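Local coordinates for neuraminidase (Influenza A virus, PDB 4GDI), which may remove terminal sialic acid from glycoconjugates as viral neuraminidases do, although the putative active site of this tetrameric neuraminidase-like protein has diverged, at residues R43-C48 and E77-T82; T112-N117 and C159-S164; R222-F227 and N298-E303; Q268-D273 and N289-E294. All coordinates share one frame; numbering follows the deposited sequence.

How the contacts relate
The chain builds a six-bladed beta-propeller, and the contacts follow it from blade to blade. Contact 1 comes first, closing a loop of 28 residues inside the sheet that holds strands 44-48 and 78-83. Contact 2 closes a loop of 41 residues, joining the next two sheets through strands 111-117 and 158-165. Contact 3 closes the longest loop, tying strand 224-228 to the turn at 298-303, and contact 4 falls wholly within that loop, between 268-273 and strand 289-296. No two loops cross. Contacts 1 and 2 touch by apolar packing, as do contacts 2 and 3, while contacts 3 and 4 share a salt bridge, which makes a continuous chain of interactions.

Contact 1 (R43-C48 and E77-T82); sequences RAYVSC and ESLYKT
Arg43 and Glu77 form the one ionic link of this contact: NH2 of Arg43 lies 2.7 Å from OE1 of Glu77. The carboxylate sits at the edge of the guanidinium, near its plane, but the two planes stand 88° apart and the N-H points poorly at the oxygen, at 122°. The hydrogen bond is therefore weak, and attraction of opposite charges probably does most of the work. Arginine suits the place because its long chain, bent at chi3 (-87°), can reach across and still give NE to the backbone O of Arg100. Glu77 is buried, and makes further long, weak ion pairs with Arg42 and Arg100.

Arg43 also marks a corner of the chain, with left-handed backbone angles, just before strand 44-48. Farther along that strand the ring of Tyr45 leans toward the partner segment, and its OH comes within 4.5 Å of CD1 of Leu79, a loose touch. The hydroxyl has its polar partner in OG of Ser102, so tyrosine can present a long flat surface to the apolar interior and still satisfy its end. The branched tip of Leu79 fills the space toward the next blade: its CD2 is 3.5 Å from CG1 of Val113.

Strand 53-64 pairs antiparallel with both 44-48 and 78-83, so the two segments run parallel as next-but-one neighbours. Here strand 53-64 lies between them within one antiparallel sheet, a blade of the beta-propeller.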
loop_
_atom_site.group_PDB
_atom_site.type_symbol
_atom_site.label_atom_id
_atom_site.label_comp_id
_atom_site.label_asym_id
_atom_site.label_seq_id
_atom_site.Cartn_x
_atom_site.Cartn_y
_atom_site.Cartn_z
ATOM N N ARG A 43 10.457 -22.748 4.067
ATOM C CA ARG A 43 9.686 -23.158 5.219
ATOM C C ARG A 43 8.388 -22.354 5.277
ATOM O O ARG A 43 7.887 -22.020 6.346
ATOM C CB ARG A 43 10.521 -23.041 6.500
ATOM C CG ARG A 43 11.821 -23.853 6.385
ATOM C CD ARG A 43 12.424 -24.292 7.709
ATOM N NE ARG A 43 13.310 -23.280 8.279
ATOM C CZ ARG A 43 14.552 -23.031 7.862
ATOM N NH1 ARG A 43 15.080 -23.713 6.850
ATOM N NH2 ARG A 43 15.270 -22.086 8.463
ATOM N N ALA A 44 7.827 -22.103 4.101
ATOM C CA ALA A 44 6.620 -21.305 3.993
ATOM C C ALA A 44 5.370 -22.129 4.286
ATOM O O ALA A 44 5.363 -23.363 4.179
ATOM C CB ALA A 44 6.513 -20.654 2.614
ATOM N N TYR A 45 4.315 -21.423 4.679
ATOM C CA TYR A 45 3.010 -22.031 4.907
ATOM C C TYR A 45 1.961 -20.927 4.881
ATOM O O TYR A 45 2.294 -19.746 4.827
ATOM C CB TYR A 45 2.974 -22.797 6.241
ATOM C CG TYR A 45 3.307 -21.945 7.461
ATOM C CD1 TYR A 45 4.620 -21.738 7.841
ATOM C CD2 TYR A 45 2.301 -21.351 8.214
ATOM C CE1 TYR A 45 4.941 -20.968 8.944
ATOM C CE2 TYR A 45 2.605 -20.577 9.334
ATOM C CZ TYR A 45 3.929 -20.392 9.691
ATOM O OH TYR A 45 4.251 -19.630 10.772
ATOM N N VAL A 46 0.694 -21.310 4.939
ATOM C CA VAL A 46 -0.377 -20.344 4.816
ATOM C C VAL A 46 -1.208 -20.302 6.092
ATOM O O VAL A 46 -1.434 -21.334 6.720
ATOM C CB VAL A 46 -1.306 -20.684 3.621
ATOM C CG1 VAL A 46 -2.504 -19.727 3.606
ATOM C CG2 VAL A 46 -0.544 -20.626 2.291
ATOM N N SER A 47 -1.691 -19.117 6.454
ATOM C CA SER A 47 -2.636 -18.990 7.573
ATOM C C SER A 47 -3.455 -17.718 7.377
ATOM O O SER A 47 -2.954 -16.727 6.840
ATOM C CB SER A 47 -1.881 -18.964 8.915
ATOM O OG SER A 47 -2.736 -19.239 10.011
ATOM N N CYS A 48 -4.706 -17.747 7.817
ATOM C CA CYS A 48 -5.662 -16.689 7.495
ATOM C C CYS A 48 -6.228 -15.995 8.737
ATOM O O CYS A 48 -6.345 -16.612 9.809
ATOM C CB CYS A 48 -6.833 -17.282 6.702
ATOM S SG CYS A 48 -6.377 -18.516 5.438
ATOM N N GLU A 77 18.216 -15.299 10.161
ATOM C CA GLU A 77 16.925 -15.797 9.721
ATOM C C GLU A 77 15.778 -15.086 10.405
ATOM O O GLU A 77 15.704 -15.044 11.640
ATOM C CB GLU A 77 16.830 -17.302 9.976
ATOM C CG GLU A 77 17.957 -18.073 9.328
ATOM C CD GLU A 77 17.733 -19.572 9.339
ATOM O OE1 GLU A 77 17.078 -20.076 8.405
ATOM O OE2 GLU A 77 18.230 -20.242 10.269
ATOM N N SER A 78 14.868 -14.570 9.587
ATOM C CA SER A 78 13.662 -13.917 10.095
ATOM C C SER A 78 12.406 -14.399 9.379
ATOM O O SER A 78 12.415 -14.709 8.179
ATOM C CB SER A 78 13.788 -12.395 9.964
ATOM O OG SER A 78 14.767 -11.884 10.862
ATOM N N LEU A 79 11.328 -14.463 10.151
ATOM C CA LEU A 79 10.004 -14.786 9.661
ATOM C C LEU A 79 9.323 -13.540 9.079
ATOM O O LEU A 79 9.319 -12.474 9.707
ATOM C CB LEU A 79 9.174 -15.305 10.842
ATOM C CG LEU A 79 7.687 -15.507 10.596
ATOM C CD1 LEU A 79 7.450 -16.715 9.675
ATOM C CD2 LEU A 79 6.968 -15.661 11.941
ATOM N N TYR A 80 8.716 -13.701 7.908
ATOM C CA TYR A 80 8.002 -12.636 7.207
ATOM C C TYR A 80 6.609 -13.136 6.878
ATOM O O TYR A 80 6.356 -14.339 6.895
ATOM C CB TYR A 80 8.666 -12.298 5.856
ATOM C CG TYR A 80 9.971 -11.547 5.914
ATOM C CD1 TYR A 80 11.115 -12.137 6.439
ATOM C CD2 TYR A 80 10.072 -10.255 5.402
ATOM C CE1 TYR A 80 12.319 -11.447 6.475
ATOM C CE2 TYR A 80 11.271 -9.556 5.432
ATOM C CZ TYR A 80 12.388 -10.155 5.975
ATOM O OH TYR A 80 13.581 -9.470 5.995
ATOM N N LYS A 81 5.711 -12.216 6.549
ATOM C CA LYS A 81 4.445 -12.603 5.960
ATOM C C LYS A 81 4.043 -11.658 4.842
ATOM O O LYS A 81 4.350 -10.458 4.856
ATOM C CB LYS A 81 3.338 -12.709 7.004
ATOM C CG LYS A 81 2.717 -11.401 7.436
ATOM C CD LYS A 81 1.382 -11.668 8.126
ATOM C CE LYS A 81 0.828 -10.423 8.812
ATOM N NZ LYS A 81 -0.638 -10.557 9.092
ATOM N N THR A 82 3.358 -12.239 3.870
ATOM C CA THR A 82 2.928 -11.553 2.660
ATOM C C THR A 82 1.485 -11.959 2.352
ATOM O O THR A 82 1.143 -13.138 2.465
ATOM C CB THR A 82 3.810 -12.000 1.461
ATOM O OG1 THR A 82 5.174 -11.667 1.730
ATOM C CG2 THR A 82 3.373 -11.325 0.176
#

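Contact 2 (T112-N117 and C159-S164); sequences TVLVAN and CFVIVS
Leu114 and Val161 meet in a buried contact between two neighbouring blades of the propeller, with no hydrogen bond across it. Strand 111-117 and strand 158-165 belong to separate four-stranded sheets and run in broadly the same direction. Their backbones stay well apart, the CA atoms of Leu114 and Val161 being 9.1 Å from each other, so side chains must fill the gap.

This pair is purely apolar. The two reach toward each other tip to tip, and CD2 of Leu114 comes to 3.9 Å from CG1 of Val161. That methyl of Val161 stands between its backbone N and carbonyl carbon (chi1 63°), the crowded position, while the second methyl lies anti to the N. Leucine supplies the length, and a methyl of the beta-branched valine meets its tip. At one end of the contact, where the CA atoms of Thr112 and Cys159 are 8.0 Å apart, smaller residues suffice: OG1 of Thr112 and SG of Cys159 come to 4.2 Å, a loose approach. The sulfur is held by its disulfide to Cys154.

Other strands close the seam. Val161 and Cys159 also lean on Ser103 and Cys105 of strand 101-106, Val163 reaches Ile125 of strand 124-129, and Thr112 touches Leu179 of strand 173-180. On the far face of strand 158-165, Phe160 and Ile162 pack against Phe227 and Leu225 of strand 224-228, in the blade that follows.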
loop_
_atom_site.group_PDB
_atom_site.type_symbol
_atom_site.label_atom_id
_atom_site.label_comp_id
_atom_site.label_asym_id
_atom_site.label_seq_id
_atom_site.Cartn_x
_atom_site.Cartn_y
_atom_site.Cartn_z
ATOM N N THR A 112 -1.333 -15.166 17.099
ATOM C CA THR A 112 -0.290 -15.796 17.893
ATOM C C THR A 112 0.801 -16.279 16.929
ATOM O O THR A 112 0.515 -16.975 15.950
ATOM C CB THR A 112 -0.817 -17.007 18.671
ATOM O OG1 THR A 112 -1.894 -16.605 19.529
ATOM C CG2 THR A 112 0.279 -17.629 19.500
ATOM N N VAL A 113 2.037 -15.894 17.206
ATOM C CA VAL A 113 3.177 -16.265 16.381
ATOM C C VAL A 113 4.234 -16.877 17.281
ATOM O O VAL A 113 4.547 -16.318 18.320
ATOM C CB VAL A 113 3.794 -15.027 15.681
ATOM C CG1 VAL A 113 5.063 -15.416 14.924
ATOM C CG2 VAL A 113 2.775 -14.356 14.752
ATOM N N LEU A 114 4.763 -18.028 16.887
ATOM C CA LEU A 114 5.877 -18.648 17.586
ATOM C C LEU A 114 7.084 -18.763 16.659
ATOM O O LEU A 114 6.954 -19.108 15.473
ATOM C CB LEU A 114 5.498 -20.047 18.084
ATOM C CG LEU A 114 4.320 -20.203 19.062
ATOM C CD1 LEU A 114 2.992 -20.402 18.317
ATOM C CD2 LEU A 114 4.600 -21.374 19.984
ATOM N N VAL A 115 8.258 -18.476 17.197
ATOM C CA VAL A 115 9.507 -18.666 16.454
ATOM C C VAL A 115 10.545 -19.351 17.323
ATOM O O VAL A 115 10.559 -19.184 18.554
ATOM C CB VAL A 115 10.118 -17.337 15.961
ATOM C CG1 VAL A 115 9.290 -16.726 14.831
ATOM C CG2 VAL A 115 10.265 -16.367 17.111
ATOM N N ALA A 116 11.444 -20.089 16.677
ATOM C CA ALA A 116 12.546 -20.720 17.384
ATOM C C ALA A 116 13.851 -20.085 16.937
ATOM O O ALA A 116 14.033 -19.812 15.750
ATOM C CB ALA A 116 12.551 -22.210 17.128
ATOM N N ASN A 117 14.731 -19.800 17.899
ATOM C CA ASN A 117 16.050 -19.232 17.609
ATOM C C ASN A 117 17.132 -19.909 18.449
ATOM O O ASN A 117 16.841 -20.542 19.467
ATOM C CB ASN A 117 16.083 -17.729 17.897
ATOM C CG ASN A 117 15.326 -16.912 16.862
ATOM O OD1 ASN A 117 15.844 -16.597 15.788
ATOM N ND2 ASN A 117 14.098 -16.559 17.192
ATOM N N CYS A 159 -5.084 -21.873 21.586
ATOM C CA CYS A 159 -4.305 -22.249 20.401
ATOM C C CYS A 159 -3.308 -23.375 20.714
ATOM O O CYS A 159 -2.611 -23.344 21.728
ATOM C CB CYS A 159 -3.574 -21.022 19.850
ATOM S SG CYS A 159 -4.702 -19.674 19.323
ATOM N N PHE A 160 -3.232 -24.364 19.831
ATOM C CA PHE A 160 -2.402 -25.538 20.075
ATOM C C PHE A 160 -1.315 -25.658 19.012
ATOM O O PHE A 160 -1.553 -25.377 17.840
ATOM C CB PHE A 160 -3.273 -26.789 20.060
ATOM C CG PHE A 160 -4.396 -26.743 21.052
ATOM C CD1 PHE A 160 -5.575 -26.080 20.751
ATOM C CD2 PHE A 160 -4.278 -27.378 22.282
ATOM C CE1 PHE A 160 -6.627 -26.034 21.674
ATOM C CE2 PHE A 160 -5.326 -27.330 23.212
ATOM C CZ PHE A 160 -6.495 -26.653 22.901
ATOM N N VAL A 161 -0.119 -26.057 19.426
ATOM C CA VAL A 161 0.980 -26.238 18.487
ATOM C C VAL A 161 1.856 -27.384 18.959
ATOM O O VAL A 161 1.989 -27.614 20.159
ATOM C CB VAL A 161 1.802 -24.965 18.351
ATOM C CG1 VAL A 161 2.453 -24.599 19.684
ATOM C CG2 VAL A 161 2.844 -25.109 17.268
ATOM N N ILE A 162 2.411 -28.125 18.009
ATOM C CA ILE A 162 3.358 -29.191 18.304
ATOM C C ILE A 162 4.774 -28.623 18.300
ATOM O O ILE A 162 5.201 -28.023 17.323
ATOM C CB ILE A 162 3.291 -30.337 17.264
ATOM C CG1 ILE A 162 1.847 -30.843 17.094
ATOM C CG2 ILE A 162 4.195 -31.484 17.674
ATOM C CD1 ILE A 162 1.188 -31.236 18.373
ATOM N N VAL A 163 5.491 -28.807 19.403
ATOM C CA VAL A 163 6.891 -28.404 19.492
ATOM C C VAL A 163 7.786 -29.639 19.648
ATOM O O VAL A 163 7.481 -30.531 20.440
ATOM C CB VAL A 163 7.114 -27.489 20.706
ATOM C CG1 VAL A 163 8.589 -27.186 20.884
ATOM C CG2 VAL A 163 6.309 -26.200 20.562
ATOM N N SER A 164 8.888 -29.686 18.902
ATOM C CA SER A 164 9.804 -30.828 18.971
ATOM C C SER A 164 11.166 -30.407 19.520
ATOM O O SER A 164 11.584 -29.257 19.363
ATOM C CB SER A 164 9.967 -31.482 17.603
ATOM O OG SER A 164 8.716 -31.892 17.086
#

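Contact 3 (R222-F227 and N298-E303); sequences RPLLRF and NGIESE
Arg226 and Glu301 are brought together by two stretched side chains. In Arg226 CG lies opposite the carbonyl carbon (chi1 -61°) and the chain runs extended to NE, carrying the guanidinium from strand 224-228 of one blade to the loop between strands 289-296 and 309-311 of another; Glu301, extended beyond CG, comes to meet it. The end of the arginine grips a single oxygen with two nitrogens: NH1 is 3.0 Å and NH2 3.1 Å from OE1 of Glu301. That oxygen lies in the guanidinium plane, yet both N-H groups reach it from the same face of the carboxylate, whose plane is turned 72° from the guanidinium.

Beneath the ion pair, CD1 of Leu224 packs 3.6 Å from CG2 of Ile300, and the same methyl of Ile300 lies 4.0 Å from NH2 of Arg226. Ile300 and Glu301 are the central residues of a type I turn from Gly299 to Ser302, so one turn offers an apolar and an acidic side chain together. Gly299 O takes both N and OG of Ser302, OG at 2.6 Å, which pins the turn. Glycine suits position 299, where a CB would strike the preceding carbonyl.

NE of Arg226 also forms a salt bridge with OD2 of Asp273, and NH1 bonds to OE1 of Gln234. Two acids should neutralise much of its charge, and with Gln234 they fix its rotation.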
loop_
_atom_site.group_PDB
_atom_site.type_symbol
_atom_site.label_atom_id
_atom_site.label_comp_id
_atom_site.label_asym_id
_atom_site.label_seq_id
_atom_site.Cartn_x
_atom_site.Cartn_y
_atom_site.Cartn_z
ATOM N N ARG A 222 3.193 -41.827 6.955
ATOM C CA ARG A 222 3.162 -40.646 7.823
ATOM C C ARG A 222 2.346 -40.982 9.047
ATOM O O ARG A 222 1.201 -41.396 8.923
ATOM C CB ARG A 222 2.543 -39.461 7.095
ATOM C CG ARG A 222 3.291 -39.069 5.843
ATOM C CD ARG A 222 2.654 -37.861 5.195
ATOM N NE ARG A 222 3.382 -37.395 4.023
ATOM C CZ ARG A 222 4.504 -36.680 4.078
ATOM N NH1 ARG A 222 5.040 -36.379 5.249
ATOM N NH2 ARG A 222 5.096 -36.276 2.957
ATOM N N PRO A 223 2.945 -40.843 10.236
ATOM C CA PRO A 223 2.175 -41.021 11.470
ATOM C C PRO A 223 1.132 -39.913 11.631
ATOM O O PRO A 223 1.316 -38.783 11.152
ATOM C CB PRO A 223 3.235 -40.917 12.567
ATOM C CG PRO A 223 4.301 -40.053 11.973
ATOM C CD PRO A 223 4.313 -40.353 10.491
ATOM N N LEU A 224 0.045 -40.237 12.310
ATOM C CA LEU A 224 -1.055 -39.299 12.493
ATOM C C LEU A 224 -1.352 -39.064 13.948
ATOM O O LEU A 224 -1.276 -39.973 14.776
ATOM C CB LEU A 224 -2.316 -39.835 11.825
ATOM C CG LEU A 224 -2.137 -40.093 10.336
ATOM C CD1 LEU A 224 -3.344 -40.805 9.779
ATOM C CD2 LEU A 224 -1.901 -38.770 9.601
ATOM N N LEU A 225 -1.720 -37.830 14.264
ATOM C CA LEU A 225 -2.041 -37.486 15.634
ATOM C C LEU A 225 -3.466 -36.943 15.679
ATOM O O LEU A 225 -3.856 -36.145 14.834
ATOM C CB LEU A 225 -1.043 -36.455 16.156
ATOM C CG LEU A 225 -1.345 -35.783 17.493
ATOM C CD1 LEU A 225 -1.211 -36.735 18.670
ATOM C CD2 LEU A 225 -0.428 -34.563 17.655
ATOM N N ARG A 226 -4.238 -37.406 16.654
ATOM C CA ARG A 226 -5.568 -36.874 16.916
ATOM C C ARG A 226 -5.587 -36.486 18.371
ATOM O O ARG A 226 -5.219 -37.294 19.227
ATOM C CB ARG A 226 -6.640 -37.945 16.692
ATOM C CG ARG A 226 -6.691 -38.492 15.269
ATOM C CD ARG A 226 -7.255 -39.902 15.262
ATOM N NE ARG A 226 -7.329 -40.451 13.914
ATOM C CZ ARG A 226 -7.660 -41.706 13.642
ATOM N NH1 ARG A 226 -7.921 -42.558 14.626
ATOM N NH2 ARG A 226 -7.725 -42.112 12.384
ATOM N N PHE A 227 -5.994 -35.260 18.668
ATOM C CA PHE A 227 -6.074 -34.844 20.056
ATOM C C PHE A 227 -7.210 -33.871 20.317
ATOM O O PHE A 227 -7.774 -33.306 19.387
ATOM C CB PHE A 227 -4.716 -34.324 20.557
ATOM C CG PHE A 227 -4.283 -32.992 19.993
ATOM C CD1 PHE A 227 -4.597 -31.811 20.649
ATOM C CD2 PHE A 227 -3.474 -32.923 18.861
ATOM C CE1 PHE A 227 -4.161 -30.588 20.167
ATOM C CE2 PHE A 227 -3.027 -31.701 18.379
ATOM C CZ PHE A 227 -3.368 -30.531 19.033
ATOM N N ASN A 298 -13.249 -45.542 3.348
ATOM C CA ASN A 298 -13.404 -46.155 4.664
ATOM C C ASN A 298 -12.428 -45.640 5.713
ATOM O O ASN A 298 -12.422 -46.116 6.847
ATOM C CB ASN A 298 -13.362 -47.679 4.543
ATOM C CG ASN A 298 -14.592 -48.230 3.814
ATOM O OD1 ASN A 298 -15.638 -47.593 3.788
ATOM N ND2 ASN A 298 -14.462 -49.405 3.226
ATOM N N GLY A 299 -11.620 -44.652 5.338
ATOM C CA GLY A 299 -10.751 -43.976 6.289
ATOM C C GLY A 299 -9.344 -44.532 6.295
ATOM O O GLY A 299 -9.083 -45.608 5.753
ATOM N N ILE A 300 -8.435 -43.799 6.931
ATOM C CA ILE A 300 -7.021 -44.115 6.839
ATOM C C ILE A 300 -6.642 -45.371 7.620
ATOM O O ILE A 300 -5.551 -45.926 7.436
ATOM C CB ILE A 300 -6.151 -42.922 7.302
ATOM C CG1 ILE A 300 -4.731 -43.074 6.762
ATOM C CG2 ILE A 300 -6.146 -42.797 8.825
ATOM C CD1 ILE A 300 -4.651 -43.075 5.227
ATOM N N GLU A 301 -7.519 -45.828 8.506
ATOM C CA GLU A 301 -7.245 -47.068 9.218
ATOM C C GLU A 301 -7.926 -48.282 8.588
ATOM O O GLU A 301 -7.953 -49.351 9.185
ATOM C CB GLU A 301 -7.648 -46.947 10.676
ATOM C CG GLU A 301 -6.833 -45.928 11.450
ATOM C CD GLU A 301 -7.317 -45.773 12.873
ATOM O OE1 GLU A 301 -8.361 -45.110 13.077
ATOM O OE2 GLU A 301 -6.653 -46.320 13.776
ATOM N N SER A 302 -8.472 -48.123 7.391
ATOM C CA SER A 302 -9.001 -49.262 6.644
ATOM C C SER A 302 -7.935 -49.869 5.747
ATOM O O SER A 302 -6.771 -49.473 5.793
ATOM C CB SER A 302 -10.163 -48.817 5.771
ATOM O OG SER A 302 -9.710 -47.961 4.745
ATOM N N GLU A 303 -8.351 -50.819 4.914
ATOM C CA GLU A 303 -7.456 -51.463 3.962
ATOM C C GLU A 303 -6.878 -50.465 2.971
ATOM O O GLU A 303 -5.816 -50.702 2.391
ATOM C CB GLU A 303 -8.207 -52.558 3.195
ATOM C CG GLU A 303 -7.864 -53.966 3.625
ATOM C CD GLU A 303 -8.792 -55.001 3.009
ATOM O OE1 GLU A 303 -9.263 -54.781 1.868
ATOM O OE2 GLU A 303 -9.055 -56.029 3.670
#

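Contact 4 (Q268-D273 and N289-E294); sequences QGFILD and NGFVLE. With NO3 (nitrate ion), chain B.
Phe270, Phe291 and Leu293 belong to the hydrophobic core where two propeller blades meet: strand 289-296 lies in one sheet, and strands 317-324 and 338-346 of the next add Phe323 and Phe339 to the same cluster. The segment 268-273 is part of the connection between strands 233-236 and 277-281, and Leu272 is tied by a backbone hydrogen bond to Trp278 of the latter strand.

The ring of Phe270 lies across the other two residues. CE2 of Phe270 is 4.0 Å from CZ of Phe291, at the edge of the Phe291 ring and near its plane, while CE1 of Phe270 comes within 4.2 Å of CD1 of Leu293. Phe270 has CG between its backbone N and carbonyl carbon (chi1 68°), which lifts the ring off its own segment and toward strand 289-296. A large flat side chain is apt here, because its two meta carbons can touch different neighbours at once.

Two residues before Phe270, the backbone of Gln268 meets a nitrate ion, probably from the crystallisation liquor. Its N donates to nitrate O3 over 3.1 Å in a nearly straight bond (166°), and Arg320 NE is a second donor to the ion. The side chain lies alongside the ion, OE1 of Gln268 3.2 Å from nitrate O1 without a bond, while NE2 binds the backbone O of Pro148.

Chemically the segment joins two settings. The ring of Phe270 is held by dispersion and shape, whereas the nitrate is attracted by the N-H of Gln268 and by Arg320; the nearby OE1 adds no attraction and is probably tolerated because of these donors.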
loop_
_atom_site.group_PDB
_atom_site.type_symbol
_atom_site.label_atom_id
_atom_site.label_comp_id
_atom_site.label_asym_id
_atom_site.label_seq_id
_atom_site.Cartn_x
_atom_site.Cartn_y
_atom_site.Cartn_z
ATOM N N GLN A 268 7.710 -32.672 4.688
ATOM C CA GLN A 268 6.407 -32.292 5.249
ATOM C C GLN A 268 5.274 -32.613 4.290
ATOM O O GLN A 268 5.338 -32.286 3.099
ATOM C CB GLN A 268 6.394 -30.793 5.565
ATOM C CG GLN A 268 5.176 -30.313 6.359
ATOM C CD GLN A 268 5.449 -28.978 7.044
ATOM O OE1 GLN A 268 6.280 -28.198 6.583
ATOM N NE2 GLN A 268 4.767 -28.728 8.146
ATOM N N GLY A 269 4.232 -33.245 4.819
ATOM C CA GLY A 269 3.060 -33.592 4.041
ATOM C C GLY A 269 1.840 -33.876 4.908
ATOM O O GLY A 269 1.924 -33.868 6.132
ATOM N N PHE A 270 0.712 -34.148 4.264
ATOM C CA PHE A 270 -0.568 -34.233 4.959
ATOM C C PHE A 270 -1.430 -35.415 4.513
ATOM O O PHE A 270 -1.312 -35.890 3.381
ATOM C CB PHE A 270 -1.358 -32.938 4.731
ATOM C CG PHE A 270 -1.824 -32.738 3.304
ATOM C CD1 PHE A 270 -3.029 -33.255 2.879
ATOM C CD2 PHE A 270 -1.060 -32.013 2.396
ATOM C CE1 PHE A 270 -3.472 -33.060 1.573
ATOM C CE2 PHE A 270 -1.496 -31.811 1.086
ATOM C CZ PHE A 270 -2.696 -32.342 0.674
ATOM N N ILE A 271 -2.289 -35.856 5.430
ATOM C CA ILE A 271 -3.363 -36.828 5.171
ATOM C C ILE A 271 -4.639 -36.252 5.785
ATOM O O ILE A 271 -4.657 -35.926 6.970
ATOM C CB ILE A 271 -3.055 -38.197 5.832
ATOM C CG1 ILE A 271 -1.849 -38.861 5.151
ATOM C CG2 ILE A 271 -4.287 -39.116 5.815
ATOM C CD1 ILE A 271 -1.526 -40.242 5.670
ATOM N N LEU A 272 -5.690 -36.086 4.989
ATOM C CA LEU A 272 -6.978 -35.682 5.543
ATOM C C LEU A 272 -7.603 -36.870 6.253
ATOM O O LEU A 272 -8.092 -37.803 5.621
ATOM C CB LEU A 272 -7.914 -35.155 4.462
ATOM C CG LEU A 272 -9.206 -34.484 4.941
ATOM C CD1 LEU A 272 -8.903 -33.270 5.786
ATOM C CD2 LEU A 272 -10.076 -34.079 3.752
ATOM N N ASP A 273 -7.600 -36.797 7.578
ATOM C CA ASP A 273 -7.923 -37.921 8.444
ATOM C C ASP A 273 -9.410 -37.885 8.808
ATOM O O ASP A 273 -9.782 -37.608 9.945
ATOM C CB ASP A 273 -7.027 -37.852 9.683
ATOM C CG ASP A 273 -7.256 -38.989 10.651
ATOM O OD1 ASP A 273 -7.920 -39.992 10.289
ATOM O OD2 ASP A 273 -6.753 -38.867 11.787
ATOM N N ASN A 289 8.500 -35.651 -8.109
ATOM C CA ASN A 289 7.737 -35.039 -9.180
ATOM C C ASN A 289 6.265 -35.406 -9.116
ATOM O O ASN A 289 5.921 -36.520 -8.732
ATOM C CB ASN A 289 8.316 -35.461 -10.525
ATOM C CG ASN A 289 9.692 -34.887 -10.756
ATOM O OD1 ASN A 289 10.698 -35.444 -10.310
ATOM N ND2 ASN A 289 9.743 -33.748 -11.422
ATOM N N GLY A 290 5.415 -34.466 -9.515
ATOM C CA GLY A 290 3.978 -34.672 -9.543
ATOM C C GLY A 290 3.360 -34.595 -8.157
ATOM O O GLY A 290 4.067 -34.561 -7.156
ATOM N N PHE A 291 2.033 -34.569 -8.105
ATOM C CA PHE A 291 1.312 -34.633 -6.835
ATOM C C PHE A 291 -0.038 -35.279 -7.076
ATOM O O PHE A 291 -0.792 -34.886 -7.980
ATOM C CB PHE A 291 1.138 -33.238 -6.236
ATOM C CG PHE A 291 1.028 -33.214 -4.733
ATOM C CD1 PHE A 291 2.096 -33.580 -3.935
ATOM C CD2 PHE A 291 -0.126 -32.768 -4.121
ATOM C CE1 PHE A 291 2.002 -33.534 -2.556
ATOM C CE2 PHE A 291 -0.220 -32.717 -2.732
ATOM C CZ PHE A 291 0.842 -33.099 -1.955
ATOM N N VAL A 292 -0.348 -36.270 -6.250
ATOM C CA VAL A 292 -1.542 -37.078 -6.440
ATOM C C VAL A 292 -2.392 -37.153 -5.162
ATOM O O VAL A 292 -1.892 -37.470 -4.078
ATOM C CB VAL A 292 -1.140 -38.498 -6.890
ATOM C CG1 VAL A 292 -2.359 -39.404 -6.981
ATOM C CG2 VAL A 292 -0.423 -38.431 -8.224
ATOM N N LEU A 293 -3.675 -36.852 -5.310
ATOM C CA LEU A 293 -4.631 -36.897 -4.211
ATOM C C LEU A 293 -5.515 -38.134 -4.395
ATOM O O LEU A 293 -6.115 -38.315 -5.450
ATOM C CB LEU A 293 -5.487 -35.633 -4.213
ATOM C CG LEU A 293 -4.970 -34.460 -3.364
ATOM C CD1 LEU A 293 -5.247 -34.704 -1.889
ATOM C CD2 LEU A 293 -3.493 -34.260 -3.587
ATOM N N GLU A 294 -5.580 -38.991 -3.383
ATOM C CA GLU A 294 -6.409 -40.196 -3.469
ATOM C C GLU A 294 -7.393 -40.285 -2.315
ATOM O O GLU A 294 -7.044 -40.065 -1.152
ATOM C CB GLU A 294 -5.528 -41.436 -3.522
ATOM C CG GLU A 294 -4.681 -41.501 -4.800
ATOM C CD GLU A 294 -3.744 -42.694 -4.835
ATOM O OE1 GLU A 294 -2.802 -42.734 -4.018
ATOM O OE2 GLU A 294 -3.947 -43.585 -5.688
HETATM N N NO3 B . 10.464 -29.745 5.864
HETATM O O1 NO3 B . 9.394 -29.015 6.404
HETATM O O2 NO3 B . 11.786 -29.362 6.152
HETATM O O3 NO3 B . 10.208 -30.846 5.040
#